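Local coordinates for soluble secreted antigen MPT53 (Mycobacterium tuberculosis, PDB 1LU4), which probably oxidises reduced, unfolded secreted proteins to give them disulfide bonds, as a DsbE-like member of the thioredoxin family, at residues 29-33 with 91-95. Numbering follows the deposited sequence. Where two conformers were deposited one is given.
Sequences LWFWT and IWARY
Phe-31 lies between Trp-92 and Tyr-95, and its course from CB to CZ shows how one strand residue can pack against a short helix along its whole length. CB comes first, resting over the six-membered ring of Trp-92 in a CH-pi contact, 3.8 Å from the ring centroid and 19° off the normal. Trp-92 was modelled in two conformers, and the indole contacts described belong to one. With CG anti to the carbonyl carbon (chi1 -66°), the phenyl ring then runs along the indole in the direction opposite to the Trp-92 side chain. CD2 of Phe-31 dips toward the five-membered ring, reaching CE2 of Trp-92 at 3.6 Å; the planes stand at 83°, a T-shaped pair in which phenylalanine supplies the edge and tryptophan the face. Further out, CE2 of Phe-31 passes CA of Trp-92 and, more loosely, CG2 of Ile-91. CZ of Phe-31 ends 3.6 Å from CB of Tyr-95, where the chain leaves the helix.

In the thioredoxin-like fold of this protein, strand 27-32 is the central strand of the five-stranded sheet and leads toward the Cys-36/Cys-39 CxxC motif; helix 90-94 packs on the sheet here, while helices 37-52 and 67-77 meet Trp-30 and Trp-32. Two residues earlier on the strand, Leu-29 lays CD1 over one face of the Tyr-95 ring, 3.9 Å from its centroid, and the phenol OH is hydrogen-bonded to Tyr-106. NE1 of Trp-92 makes a weak hydrogen bond to the carbonyl of Ile-61 on neighbouring strand 57-62.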
loop_
_atom_site.group_PDB
_atom_site.type_symbol
_atom_site.label_atom_id
_atom_site.label_comp_id
_atom_site.label_asym_id
_atom_site.label_seq_id
_atom_site.Cartn_x
_atom_site.Cartn_y
_atom_site.Cartn_z
ATOM N N LEU A 29 -1.236 1.784 -3.920
ATOM C CA LEU A 29 -1.551 1.755 -2.503
ATOM C C LEU A 29 -1.763 0.308 -2.082
ATOM O O LEU A 29 -2.460 -0.448 -2.790
ATOM C CB LEU A 29 -2.831 2.534 -2.180
ATOM C CG LEU A 29 -2.897 3.978 -2.662
ATOM C CD1 LEU A 29 -4.211 4.612 -2.233
ATOM C CD2 LEU A 29 -1.677 4.804 -2.215
ATOM N N TRP A 30 -1.198 -0.078 -0.946
ATOM C CA TRP A 30 -1.355 -1.421 -0.437
ATOM C C TRP A 30 -1.799 -1.319 1.008
ATOM O O TRP A 30 -1.062 -0.837 1.870
ATOM C CB TRP A 30 -0.044 -2.197 -0.545
ATOM C CG TRP A 30 -0.104 -3.631 -0.108
ATOM C CD1 TRP A 30 -0.955 -4.611 -0.544
ATOM C CD2 TRP A 30 0.771 -4.295 0.823
ATOM N NE1 TRP A 30 -0.696 -5.812 0.056
ATOM C CE2 TRP A 30 0.359 -5.639 0.894
ATOM C CE3 TRP A 30 1.859 -3.843 1.588
ATOM C CZ2 TRP A 30 1.016 -6.557 1.726
ATOM C CZ3 TRP A 30 2.514 -4.776 2.425
ATOM C CH2 TRP A 30 2.067 -6.095 2.462
ATOM N N PHE A 31 -3.037 -1.772 1.256
ATOM C CA PHE A 31 -3.633 -1.731 2.613
ATOM C C PHE A 31 -3.376 -3.029 3.292
ATOM O O PHE A 31 -3.789 -4.111 2.810
ATOM C CB PHE A 31 -5.162 -1.503 2.468
ATOM C CG PHE A 31 -5.500 -0.148 1.891
ATOM C CD1 PHE A 31 -5.512 0.092 0.510
ATOM C CD2 PHE A 31 -5.810 0.923 2.746
ATOM C CE1 PHE A 31 -5.829 1.341 0.023
ATOM C CE2 PHE A 31 -6.109 2.183 2.238
ATOM C CZ PHE A 31 -6.108 2.420 0.869
ATOM N N TRP A 32 -2.681 -2.976 4.420
ATOM C CA TRP A 32 -2.226 -4.215 5.109
ATOM C C TRP A 32 -2.385 -4.078 6.607
ATOM O O TRP A 32 -2.552 -3.002 7.190
ATOM C CB TRP A 32 -0.766 -4.427 4.751
ATOM C CG TRP A 32 0.275 -3.426 5.096
ATOM C CD1 TRP A 32 0.668 -2.386 4.311
ATOM C CD2 TRP A 32 1.081 -3.355 6.282
ATOM N NE1 TRP A 32 1.668 -1.651 4.904
ATOM C CE2 TRP A 32 1.944 -2.241 6.117
ATOM C CE3 TRP A 32 1.165 -4.121 7.443
ATOM C CZ2 TRP A 32 2.894 -1.871 7.079
ATOM C CZ3 TRP A 32 2.101 -3.753 8.394
ATOM C CH2 TRP A 32 2.948 -2.630 8.225
ATOM N N THR A 33 -2.331 -5.275 7.261
ATOM C CA THR A 33 -2.158 -5.324 8.696
ATOM C C THR A 33 -1.083 -6.362 8.988
ATOM O O THR A 33 -0.950 -7.321 8.233
ATOM C CB THR A 33 -3.479 -5.717 9.422
ATOM O OG1 THR A 33 -3.834 -7.114 9.144
ATOM C CG2 THR A 33 -4.663 -4.863 9.137
ATOM N N ILE A 91 -7.865 6.830 6.494
ATOM C CA ILE A 91 -7.572 6.631 5.056
ATOM C C ILE A 91 -8.208 5.361 4.559
ATOM O O ILE A 91 -8.762 5.312 3.438
ATOM C CB ILE A 91 -6.028 6.630 4.807
ATOM C CG1 ILE A 91 -5.397 7.930 5.357
ATOM C CG2 ILE A 91 -5.733 6.397 3.356
ATOM C CD1 ILE A 91 -3.871 7.751 5.421
ATOM N N TRP A 92 -8.213 4.299 5.359
ATOM C CA TRP A 92 -8.869 3.059 4.973
ATOM C C TRP A 92 -10.247 3.198 4.533
ATOM O O TRP A 92 -10.927 2.847 3.648
ATOM C CB TRP A 92 -8.853 2.007 6.031
ATOM C CG TRP A 92 -7.553 1.323 6.098
ATOM C CD1 TRP A 92 -6.329 1.872 6.311
ATOM C CD2 TRP A 92 -7.351 -0.091 5.953
ATOM N NE1 TRP A 92 -5.399 0.969 6.324
ATOM C CE2 TRP A 92 -5.960 -0.268 6.110
ATOM C CE3 TRP A 92 -8.120 -1.233 5.720
ATOM C CZ2 TRP A 92 -5.153 -1.426 6.076
ATOM C CZ3 TRP A 92 -7.422 -2.439 5.670
ATOM C CH2 TRP A 92 -6.041 -2.473 5.843
ATOM N N ALA A 93 -10.833 4.224 5.308
ATOM C CA ALA A 93 -12.632 4.676 5.252
ATOM C C ALA A 93 -12.624 5.377 3.935
ATOM O O ALA A 93 -13.568 5.159 3.196
ATOM C CB ALA A 93 -12.983 5.402 6.424
ATOM N N ARG A 94 -11.660 6.233 3.605
ATOM C CA ARG A 94 -11.716 7.067 2.410
ATOM C C ARG A 94 -11.742 6.168 1.193
ATOM O O ARG A 94 -12.351 6.508 0.185
ATOM C CB ARG A 94 -10.566 8.091 2.483
ATOM C CG ARG A 94 -10.475 9.007 1.272
ATOM C CD ARG A 94 -9.191 9.801 1.591
ATOM N NE ARG A 94 -9.620 11.000 2.275
ATOM C CZ ARG A 94 -9.968 12.181 1.806
ATOM N NH1 ARG A 94 -9.966 12.489 0.516
ATOM N NH2 ARG A 94 -10.326 13.090 2.689
ATOM N N TYR A 95 -11.043 5.024 1.287
ATOM C CA TYR A 95 -10.920 4.127 0.197
ATOM C C TYR A 95 -11.902 3.007 0.304
ATOM O O TYR A 95 -11.725 2.133 -0.554
ATOM C CB TYR A 95 -9.461 3.533 0.120
ATOM C CG TYR A 95 -8.641 4.570 -0.633
ATOM C CD1 TYR A 95 -8.594 4.480 -2.032
ATOM C CD2 TYR A 95 -8.003 5.603 0.031
ATOM C CE1 TYR A 95 -7.876 5.388 -2.782
ATOM C CE2 TYR A 95 -7.287 6.548 -0.712
ATOM C CZ TYR A 95 -7.244 6.404 -2.113
ATOM O OH TYR A 95 -6.547 7.375 -2.759
#